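Side-chain contacts in GTN Reductase (PDB 5N6G), which probably reduces activated carbon-carbon double bonds with a bound FMN cofactor, as an ene-reductase of the Old Yellow Enzyme family: residues Y183-E186 and Q187-S191; E268-T271 and G272-D276; P350-P353 and T354-G358. All coordinates share one frame; numbering follows the deposited sequence.

Contact 1 of 3, residues Y183-E186 and Q187-S191. With 8OZ (2-Phenylacrylic acid), chain C.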
loop_
_atom_site.group_PDB
_atom_site.type_symbol
_atom_site.label_atom_id
_atom_site.label_comp_id
_atom_site.label_asym_id
_atom_site.label_seq_id
_atom_site.Cartn_x
_atom_site.Cartn_y
_atom_site.Cartn_z
ATOM N N TYR A 183 9.119 2.139 2.848
ATOM C CA TYR A 183 9.140 0.903 3.620
ATOM C C TYR A 183 10.147 -0.073 3.007
ATOM O O TYR A 183 11.040 0.331 2.263
ATOM C CB TYR A 183 7.718 0.375 3.781
ATOM C CG TYR A 183 6.925 1.347 4.649
ATOM C CD1 TYR A 183 7.244 1.527 5.981
ATOM C CD2 TYR A 183 5.895 2.119 4.122
ATOM C CE1 TYR A 183 6.529 2.410 6.789
ATOM C CE2 TYR A 183 5.192 3.024 4.925
ATOM C CZ TYR A 183 5.507 3.146 6.250
ATOM O OH TYR A 183 4.823 4.023 7.055
ATOM N N LEU A 184 10.096 -1.346 3.398
ATOM C CA LEU A 184 11.243 -2.234 3.156
ATOM C C LEU A 184 11.638 -2.285 1.683
ATOM O O LEU A 184 12.828 -2.207 1.359
ATOM C CB LEU A 184 10.956 -3.643 3.659
ATOM C CG LEU A 184 12.125 -4.631 3.488
ATOM C CD1 LEU A 184 13.295 -4.247 4.367
ATOM C CD2 LEU A 184 11.671 -6.081 3.764
ATOM N N ILE A 185 10.679 -2.521 0.788
ATOM C CA ILE A 185 11.039 -2.705 -0.614
ATOM C C ILE A 185 11.659 -1.430 -1.153
ATOM O O ILE A 185 12.660 -1.471 -1.881
ATOM C CB ILE A 185 9.821 -3.156 -1.435
ATOM C CG1 ILE A 185 9.363 -4.543 -0.959
ATOM C CG2 ILE A 185 10.176 -3.246 -2.919
ATOM C CD1 ILE A 185 8.061 -5.032 -1.570
ATOM N N GLU A 186 11.092 -0.277 -0.792
ATOM C CA GLU A 186 11.647 1.005 -1.217
ATOM C C GLU A 186 13.021 1.254 -0.630
ATOM O O GLU A 186 13.857 1.924 -1.250
ATOM C CB GLU A 186 10.751 2.170 -0.805
ATOM C CG GLU A 186 9.908 2.671 -1.893
ATOM C CD GLU A 186 9.581 4.164 -1.801
ATOM O OE1 GLU A 186 10.070 4.926 -0.913
ATOM O OE2 GLU A 186 8.795 4.552 -2.672
ATOM N N GLN A 187 13.256 0.779 0.589
ATOM C CA GLN A 187 14.572 0.921 1.205
ATOM C C GLN A 187 15.653 0.226 0.375
ATOM O O GLN A 187 16.769 0.736 0.234
ATOM C CB GLN A 187 14.539 0.376 2.636
ATOM C CG GLN A 187 13.745 1.240 3.603
ATOM C CD GLN A 187 13.240 0.489 4.834
ATOM O OE1 GLN A 187 13.915 -0.388 5.369
ATOM N NE2 GLN A 187 12.065 0.874 5.309
ATOM N N PHE A 188 15.328 -0.934 -0.199
ATOM C CA PHE A 188 16.239 -1.583 -1.143
ATOM C C PHE A 188 16.344 -0.801 -2.449
ATOM O O PHE A 188 17.433 -0.707 -3.037
ATOM C CB PHE A 188 15.752 -2.993 -1.459
ATOM C CG PHE A 188 16.176 -4.066 -0.483
ATOM C CD1 PHE A 188 15.389 -4.387 0.609
ATOM C CD2 PHE A 188 17.355 -4.774 -0.669
ATOM C CE1 PHE A 188 15.782 -5.370 1.489
ATOM C CE2 PHE A 188 17.742 -5.787 0.194
ATOM C CZ PHE A 188 16.960 -6.084 1.274
ATOM N N LEU A 189 15.230 -0.247 -2.925
ATOM C CA LEU A 189 15.207 0.406 -4.240
ATOM C C LEU A 189 16.001 1.702 -4.258
ATOM O O LEU A 189 16.726 1.982 -5.222
ATOM C CB LEU A 189 13.776 0.755 -4.644
ATOM C CG LEU A 189 12.789 -0.303 -5.092
ATOM C CD1 LEU A 189 11.444 0.369 -5.294
ATOM C CD2 LEU A 189 13.268 -0.943 -6.365
ATOM N N LYS A 190 15.842 2.537 -3.237
ATOM C CA LYS A 190 16.346 3.912 -3.284
ATOM C C LYS A 190 17.757 4.049 -2.699
ATOM O O LYS A 190 18.175 3.318 -1.798
ATOM C CB LYS A 190 15.350 4.861 -2.612
ATOM C CG LYS A 190 14.035 4.926 -3.378
ATOM C CD LYS A 190 13.064 5.946 -2.858
ATOM C CE LYS A 190 11.821 5.998 -3.742
ATOM N NZ LYS A 190 10.700 6.807 -3.174
ATOM N N SER A 191 18.486 5.033 -3.208
ATOM C CA SER A 191 19.918 5.114 -2.939
ATOM C C SER A 191 20.233 5.456 -1.486
ATOM O O SER A 191 21.251 5.006 -0.953
ATOM C CB SER A 191 20.557 6.160 -3.855
ATOM O OG SER A 191 20.420 5.800 -5.213
HETATM C C4 8OZ C . 0.250 6.883 7.692
HETATM C C5 8OZ C . 0.518 6.462 8.974
HETATM C C6 8OZ C . 1.167 5.265 9.177
HETATM C C7 8OZ C . 1.533 4.477 8.100
HETATM C C8 8OZ C . 2.150 4.572 4.414
HETATM C C 8OZ C . 1.298 2.684 5.730
HETATM O O 8OZ C . 2.259 3.908 3.411
HETATM C C1 8OZ C . 1.541 3.984 5.651
HETATM C C2 8OZ C . 1.251 4.884 6.803
HETATM C C3 8OZ C . 0.616 6.107 6.607
HETATM O O1 8OZ C . 2.569 5.812 4.484
#

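Contact 2 of 3, residues E268-T271 and G272-D276. With FMN (flavin mononucleotide), chain B.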
loop_
_atom_site.group_PDB
_atom_site.type_symbol
_atom_site.label_atom_id
_atom_site.label_comp_id
_atom_site.label_asym_id
_atom_site.label_seq_id
_atom_site.Cartn_x
_atom_site.Cartn_y
_atom_site.Cartn_z
ATOM N N GLU A 268 1.491 9.822 -7.193
ATOM C CA GLU A 268 2.047 10.887 -8.007
ATOM C C GLU A 268 2.446 12.042 -7.096
ATOM O O GLU A 268 1.588 12.773 -6.590
ATOM C CB GLU A 268 1.028 11.314 -9.062
ATOM C CG GLU A 268 0.697 10.159 -10.003
ATOM C CD GLU A 268 -0.425 10.461 -10.987
ATOM O OE1 GLU A 268 -1.398 11.169 -10.631
ATOM O OE2 GLU A 268 -0.325 9.957 -12.124
ATOM N N GLY A 269 3.746 12.207 -6.889
ATOM C CA GLY A 269 4.249 13.260 -6.033
ATOM C C GLY A 269 4.545 12.810 -4.617
ATOM O O GLY A 269 4.701 11.628 -4.314
ATOM N N ALA A 270 4.648 13.797 -3.732
ATOM C CA ALA A 270 4.833 13.494 -2.320
ATOM C C ALA A 270 3.530 12.959 -1.741
ATOM O O ALA A 270 2.467 13.553 -1.930
ATOM C CB ALA A 270 5.288 14.747 -1.571
ATOM N N THR A 271 3.602 11.819 -1.054
ATOM C CA THR A 271 2.387 11.210 -0.527
ATOM C C THR A 271 1.690 12.177 0.406
ATOM O O THR A 271 2.245 12.560 1.443
ATOM C CB THR A 271 2.724 9.916 0.216
ATOM O OG1 THR A 271 3.671 9.156 -0.547
ATOM C CG2 THR A 271 1.447 9.104 0.402
ATOM N N GLY A 272 0.469 12.567 0.051
ATOM C CA GLY A 272 -0.277 13.527 0.838
ATOM C C GLY A 272 0.186 14.957 0.697
ATOM O O GLY A 272 -0.295 15.825 1.433
ATOM N N GLY A 273 1.106 15.226 -0.228
ATOM C CA GLY A 273 1.635 16.550 -0.451
ATOM C C GLY A 273 1.651 16.865 -1.925
ATOM O O GLY A 273 0.864 16.312 -2.700
ATOM N N PRO A 274 2.542 17.763 -2.353
ATOM C CA PRO A 274 2.464 18.268 -3.726
ATOM C C PRO A 274 2.655 17.185 -4.780
ATOM O O PRO A 274 3.590 16.390 -4.726
ATOM C CB PRO A 274 3.597 19.304 -3.794
ATOM C CG PRO A 274 3.894 19.651 -2.401
ATOM C CD PRO A 274 3.589 18.449 -1.579
ATOM N N ARG A 275 1.799 17.233 -5.804
ATOM C CA ARG A 275 1.896 16.315 -6.928
ATOM C C ARG A 275 3.153 16.562 -7.752
ATOM O O ARG A 275 3.635 15.640 -8.418
ATOM C CB ARG A 275 0.649 16.456 -7.815
ATOM C CG ARG A 275 -0.582 15.826 -7.198
ATOM C CD ARG A 275 -1.846 16.093 -8.003
ATOM N NE ARG A 275 -1.675 15.700 -9.384
ATOM C CZ ARG A 275 -1.708 14.444 -9.812
ATOM N NH1 ARG A 275 -1.937 13.449 -8.967
ATOM N NH2 ARG A 275 -1.518 14.191 -11.096
ATOM N N ASP A 276 3.663 17.797 -7.767
ATOM C CA ASP A 276 4.840 18.123 -8.571
ATOM C C ASP A 276 6.148 18.043 -7.784
ATOM O O ASP A 276 7.188 18.532 -8.253
ATOM C CB ASP A 276 4.691 19.510 -9.202
ATOM C CG ASP A 276 4.701 20.629 -8.185
ATOM O OD1 ASP A 276 4.825 20.351 -6.974
ATOM O OD2 ASP A 276 4.596 21.804 -8.605
HETATM N N1 FMN B . -0.510 4.634 1.985
HETATM C C2 FMN B . -0.227 3.292 1.906
HETATM O O2 FMN B . 0.337 2.797 0.904
HETATM N N3 FMN B . -0.599 2.460 2.939
HETATM C C4 FMN B . -1.213 2.852 4.114
HETATM O O4 FMN B . -1.545 2.019 4.957
HETATM C C4A FMN B . -1.478 4.271 4.203
HETATM N N5 FMN B . -2.089 4.720 5.271
HETATM C C5A FMN B . -2.481 6.048 5.274
HETATM C C6 FMN B . -3.231 6.512 6.348
HETATM C C7 FMN B . -3.749 7.800 6.350
HETATM C C7M FMN B . -4.584 8.247 7.524
HETATM C C8 FMN B . -3.507 8.652 5.267
HETATM C C8M FMN B . -4.105 10.031 5.208
HETATM C C9 FMN B . -2.736 8.202 4.198
HETATM C C9A FMN B . -2.231 6.902 4.194
HETATM N N10 FMN B . -1.545 6.379 3.076
HETATM C C10 FMN B . -1.129 5.077 3.062
HETATM C "C1'" FMN B . -1.454 7.206 1.864
HETATM C "C2'" FMN B . -2.766 7.182 1.090
HETATM O "O2'" FMN B . -3.027 5.870 0.579
HETATM C "C3'" FMN B . -2.798 8.178 -0.070
HETATM O "O3'" FMN B . -1.693 7.935 -0.938
HETATM C "C4'" FMN B . -2.751 9.638 0.375
HETATM O "O4'" FMN B . -3.763 9.890 1.353
HETATM C "C5'" FMN B . -2.875 10.599 -0.793
HETATM O "O5'" FMN B . -4.151 10.439 -1.445
HETATM P P FMN B . -5.404 11.458 -1.276
HETATM O O1P FMN B . -4.918 12.787 -1.814
HETATM O O2P FMN B . -5.663 11.534 0.219
HETATM O O3P FMN B . -6.499 10.834 -2.061
#

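Contact 3 of 3, residues P350-P353 and T354-G358. With FMN (flavin mononucleotide), chain B; 8OZ (2-Phenylacrylic acid), chain C.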
loop_
_atom_site.group_PDB
_atom_site.type_symbol
_atom_site.label_atom_id
_atom_site.label_comp_id
_atom_site.label_asym_id
_atom_site.label_seq_id
_atom_site.Cartn_x
_atom_site.Cartn_y
_atom_site.Cartn_z
ATOM N N PRO A 350 -12.604 15.531 5.945
ATOM C CA PRO A 350 -11.945 14.618 6.885
ATOM C C PRO A 350 -11.526 15.332 8.164
ATOM O O PRO A 350 -11.175 16.515 8.162
ATOM C CB PRO A 350 -10.718 14.113 6.106
ATOM C CG PRO A 350 -10.888 14.597 4.717
ATOM C CD PRO A 350 -11.752 15.805 4.780
ATOM N N ASN A 351 -11.559 14.588 9.269
ATOM C CA ASN A 351 -11.127 15.068 10.582
ATOM C C ASN A 351 -9.762 14.452 10.893
ATOM O O ASN A 351 -9.669 13.318 11.378
ATOM C CB ASN A 351 -12.166 14.716 11.642
ATOM C CG ASN A 351 -11.795 15.237 13.025
ATOM O OD1 ASN A 351 -11.391 14.472 13.904
ATOM N ND2 ASN A 351 -11.919 16.548 13.217
ATOM N N GLN A 352 -8.694 15.199 10.606
ATOM C CA GLN A 352 -7.349 14.654 10.767
ATOM C C GLN A 352 -7.059 14.140 12.173
ATOM O O GLN A 352 -6.365 13.112 12.294
ATOM C CB GLN A 352 -6.310 15.714 10.370
ATOM C CG GLN A 352 -4.913 15.152 10.122
ATOM C CD GLN A 352 -4.110 14.939 11.398
ATOM O OE1 GLN A 352 -4.381 15.551 12.432
ATOM N NE2 GLN A 352 -3.110 14.063 11.326
ATOM N N PRO A 353 -7.526 14.773 13.248
ATOM C CA PRO A 353 -7.206 14.273 14.598
ATOM C C PRO A 353 -7.701 12.871 14.890
ATOM O O PRO A 353 -7.227 12.267 15.860
ATOM C CB PRO A 353 -7.885 15.289 15.519
ATOM C CG PRO A 353 -7.944 16.536 14.715
ATOM C CD PRO A 353 -8.156 16.105 13.293
ATOM N N THR A 354 -8.668 12.349 14.132
ATOM C CA THR A 354 -9.147 10.989 14.343
ATOM C C THR A 354 -8.699 10.042 13.234
ATOM O O THR A 354 -9.236 8.936 13.099
ATOM C CB THR A 354 -10.676 10.976 14.506
ATOM O OG1 THR A 354 -11.308 11.663 13.417
ATOM C CG2 THR A 354 -11.078 11.638 15.816
ATOM N N PHE A 355 -7.695 10.433 12.445
ATOM C CA PHE A 355 -7.178 9.507 11.439
ATOM C C PHE A 355 -6.603 8.255 12.094
ATOM O O PHE A 355 -6.851 7.136 11.625
ATOM C CB PHE A 355 -6.091 10.159 10.577
ATOM C CG PHE A 355 -6.601 11.097 9.492
ATOM C CD1 PHE A 355 -7.948 11.366 9.324
ATOM C CD2 PHE A 355 -5.701 11.699 8.634
ATOM C CE1 PHE A 355 -8.393 12.233 8.325
ATOM C CE2 PHE A 355 -6.134 12.559 7.631
ATOM C CZ PHE A 355 -7.488 12.834 7.479
ATOM N N TYR A 356 -5.842 8.418 13.182
ATOM C CA TYR A 356 -5.040 7.325 13.730
ATOM C C TYR A 356 -5.469 7.001 15.146
ATOM O O TYR A 356 -5.471 7.882 16.011
ATOM C CB TYR A 356 -3.555 7.678 13.733
ATOM C CG TYR A 356 -3.074 8.180 12.403
ATOM C CD1 TYR A 356 -2.972 7.320 11.327
ATOM C CD2 TYR A 356 -2.740 9.507 12.220
ATOM C CE1 TYR A 356 -2.548 7.765 10.102
ATOM C CE2 TYR A 356 -2.315 9.964 11.000
ATOM C CZ TYR A 356 -2.221 9.090 9.946
ATOM O OH TYR A 356 -1.791 9.527 8.721
ATOM N N GLY A 357 -5.801 5.731 15.383
ATOM C CA GLY A 357 -6.131 5.262 16.711
ATOM C C GLY A 357 -7.539 5.651 17.116
ATOM O O GLY A 357 -8.303 6.248 16.359
ATOM N N GLY A 358 -7.873 5.301 18.350
ATOM C CA GLY A 358 -9.189 5.619 18.877
ATOM C C GLY A 358 -10.227 4.574 18.492
ATOM O O GLY A 358 -9.934 3.387 18.336
HETATM N N1 FMN B . -0.510 4.634 1.985
HETATM C C2 FMN B . -0.227 3.292 1.906
HETATM O O2 FMN B . 0.337 2.797 0.904
HETATM N N3 FMN B . -0.599 2.460 2.939
HETATM C C4 FMN B . -1.213 2.852 4.114
HETATM O O4 FMN B . -1.545 2.019 4.957
HETATM C C4A FMN B . -1.478 4.271 4.203
HETATM N N5 FMN B . -2.089 4.720 5.271
HETATM C C5A FMN B . -2.481 6.048 5.274
HETATM C C6 FMN B . -3.231 6.512 6.348
HETATM C C7 FMN B . -3.749 7.800 6.350
HETATM C C7M FMN B . -4.584 8.247 7.524
HETATM C C8 FMN B . -3.507 8.652 5.267
HETATM C C8M FMN B . -4.105 10.031 5.208
HETATM C C9 FMN B . -2.736 8.202 4.198
HETATM C C9A FMN B . -2.231 6.902 4.194
HETATM N N10 FMN B . -1.545 6.379 3.076
HETATM C C10 FMN B . -1.129 5.077 3.062
HETATM C "C1'" FMN B . -1.454 7.206 1.864
HETATM C "C2'" FMN B . -2.766 7.182 1.090
HETATM O "O2'" FMN B . -3.027 5.870 0.579
HETATM C "C3'" FMN B . -2.798 8.178 -0.070
HETATM O "O3'" FMN B . -1.693 7.935 -0.938
HETATM C "C4'" FMN B . -2.751 9.638 0.375
HETATM O "O4'" FMN B . -3.763 9.890 1.353
HETATM C "C5'" FMN B . -2.875 10.599 -0.793
HETATM O "O5'" FMN B . -4.151 10.439 -1.445
HETATM P P FMN B . -5.404 11.458 -1.276
HETATM O O1P FMN B . -4.918 12.787 -1.814
HETATM O O2P FMN B . -5.663 11.534 0.219
HETATM O O3P FMN B . -6.499 10.834 -2.061
HETATM C C4 8OZ C . 0.250 6.883 7.692
HETATM C C5 8OZ C . 0.518 6.462 8.974
HETATM C C6 8OZ C . 1.167 5.265 9.177
HETATM C C7 8OZ C . 1.533 4.477 8.100
HETATM C C8 8OZ C . 2.150 4.572 4.414
HETATM C C 8OZ C . 1.298 2.684 5.730
HETATM O O 8OZ C . 2.259 3.908 3.411
HETATM C C1 8OZ C . 1.541 3.984 5.651
HETATM C C2 8OZ C . 1.251 4.884 6.803
HETATM C C3 8OZ C . 0.616 6.107 6.607
HETATM O O1 8OZ C . 2.569 5.812 4.484
HETATM O O HOH W 1 -1.882 12.548 8.544
HETATM O O HOH W 2 -5.059 10.856 14.658
#

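Contact 1 of 3, residues Y183-E186 and Q187-S191
Glu186, in the short helix 184-189 that follows the fourth strand, 174-178, of the TIM barrel, pairs with Lys190, the first residue beyond the C-terminal end of that helix, one turn later. The extended lysine chain brings NZ 3.0 Å from both OE1 and OE2 of Glu186. These are individually weak hydrogen bonds within a salt bridge; the carboxylate has firmer partners in Gly182 N and Ser232 OG, and Lys190 NZ also bonds to Ser232 O, so the buried charges are knitted into the loop after the next strand.

Packing is close on the side of Leu184 and Phe188. The two side chains run alongside each other in the same direction, with Leu184 CD1 4.0 Å from Phe188 CE1. The edge of that ring also takes Leu184 O in its plane, CD1 of Phe188 lying 3.4 Å from it. Ile185 and Leu189 meet more loosely: CG2 of Ile185 and CG of Leu189, in one of the two conformers of this leucine, are 4.5 Å apart.

At the start of the helix, Gln187 N donates to Tyr183 O over 2.8 Å, nearly in line with the carbonyl bond. The Gln187 side chain, extended beyond CG, lies beside that same carbonyl; its amide bonds to Gly182 O, Val101 O and Arg103 N. Tyr183, the N-cap residue, places its ring in the ligand pocket. Its OH bonds to Tyr65 OH, and CE2 at the ring edge comes 3.4 Å from atom O of the 2-phenylacrylic acid carboxylate.

Contact 2 of 3, residues E268-T271 and G272-D276
The guanidinium group of Arg275 meets Glu268 edge-on, with OE1 of the glutamate lying in its plane. NH1 and NH2 both donate to this one oxygen, at 2.9 Å from NH1 and 3.1 Å from NH2. The carboxylate is turned 69° against the guanidinium, so a flat two-on-two pairing does not form: NH1 arrives on the anti side of OE1, NH2 from well above the carboxylate plane, both over the same face. Tyr308 adds its hydroxyl to OE1 and a cation-pi contact to Arg275, while Arg275 NH1 also bonds to Asn306 O. This concentration of donors probably favours a charged glutamate.

A bend at chi3 (54°) brings the guanidinium back alongside Glu268, although the CB of Arg275 points away from residues 268-271 overall. Further toward the tip of the loop the two backbones run close: Gly269 CA lies 3.5 Å from Pro274 O in a CA-H...O contact, at backbone angles that call for glycine. Next to it, Ala270 N donates to Pro274 O over 3.0 Å, and Ala270 CB rests 4.1 Å from Pro274 CD.

At the tip, Gly273 N bonds to Ala270 O over 2.7 Å, and Gly272 takes the positive phi (75°) usual at the third position of a type II beta turn. Thr271 CG2 touches the flavin ribityl chain, 3.6 Å from FMN O3', while its OG1 bonds to Asn181, whose ND2 holds the bound acid. The arrangement is a type II beta turn, Ala270 to Gly273, in the loop after barrel strand 263-267, forming part of the FMN pocket.

Contact 3 of 3, residues P350-P353 and T354-G358
Phe355 folds back over Gln352, three residues earlier, and its side chain can be followed outward atom by atom. CB lies 3.4 Å from Gln352 O and also sits over the centre of one face of the Tyr356 ring. With CG anti to the carbonyl carbon (chi1 -78°), the ring is carried across the backbone of the preceding turn. CD1 comes 3.3 Å from Asn351 O; on the other branch, CD2 is 3.8 Å from C7M, a methyl group of the flavin. Further along, CE2 meets Gln352 CG, and at the far edge CE1 and CZ both abut Pro350 CB, which is 3.7 Å from CE1 and in the plane of the ring. Gln352 CA lies over the middle of one face, 3.5 Å from the centroid and only 10° off the normal, a well-centred CH-pi contact. Lys329 and Ile332 of helix 329-333 also touch the ring.

The 3-10 turn at residues 352-353 sets this up. Thr354 N donates to Asn351 O and Phe355 N to Gln352 O, and Thr354 OG1 approaches Asn351 OD1 to 2.9 Å, though Asn351 O also lies close to this hydroxyl and the bond is not settled. One water joins Pro353 O, weakly, to Tyr356 N. Another lies between Tyr356 OH and Gln352 NE2, with a weak bond to the amide.

Tyr356 reaches both ligands: its OH is 3.3 Å from FMN C7M and 3.5 Å from C4 of the 2-phenylacrylic acid. Phe355 and Tyr356 thus both meet the flavin methyl group, and of the two Tyr356 alone also meets the phenyl ring of the acid. These contacts are to carbon atoms of the ligands, consistent with recognition here by shape rather than by hydrogen bonds.

How the contacts relate
The three contacts come in series along the chain and stand around one eight-stranded TIM barrel. Contact 1 follows strand 174-178, contact 2 follows strand 263-267, two places further round the barrel, and contact 3 lies in the loop beyond helix 337-343. The centres of contact 1 and contact 2 are about 18 Å apart, those of contact 2 and contact 3 about 21 Å, and those of contact 1 and contact 3 about 28 Å; none touches another. The ligands link them: contacts 1 and 3 both reach the 2-phenylacrylic acid, while 2 and 3 both meet the flavin. A helix start and two loops, distant in sequence, thus contribute to one active-site pocket.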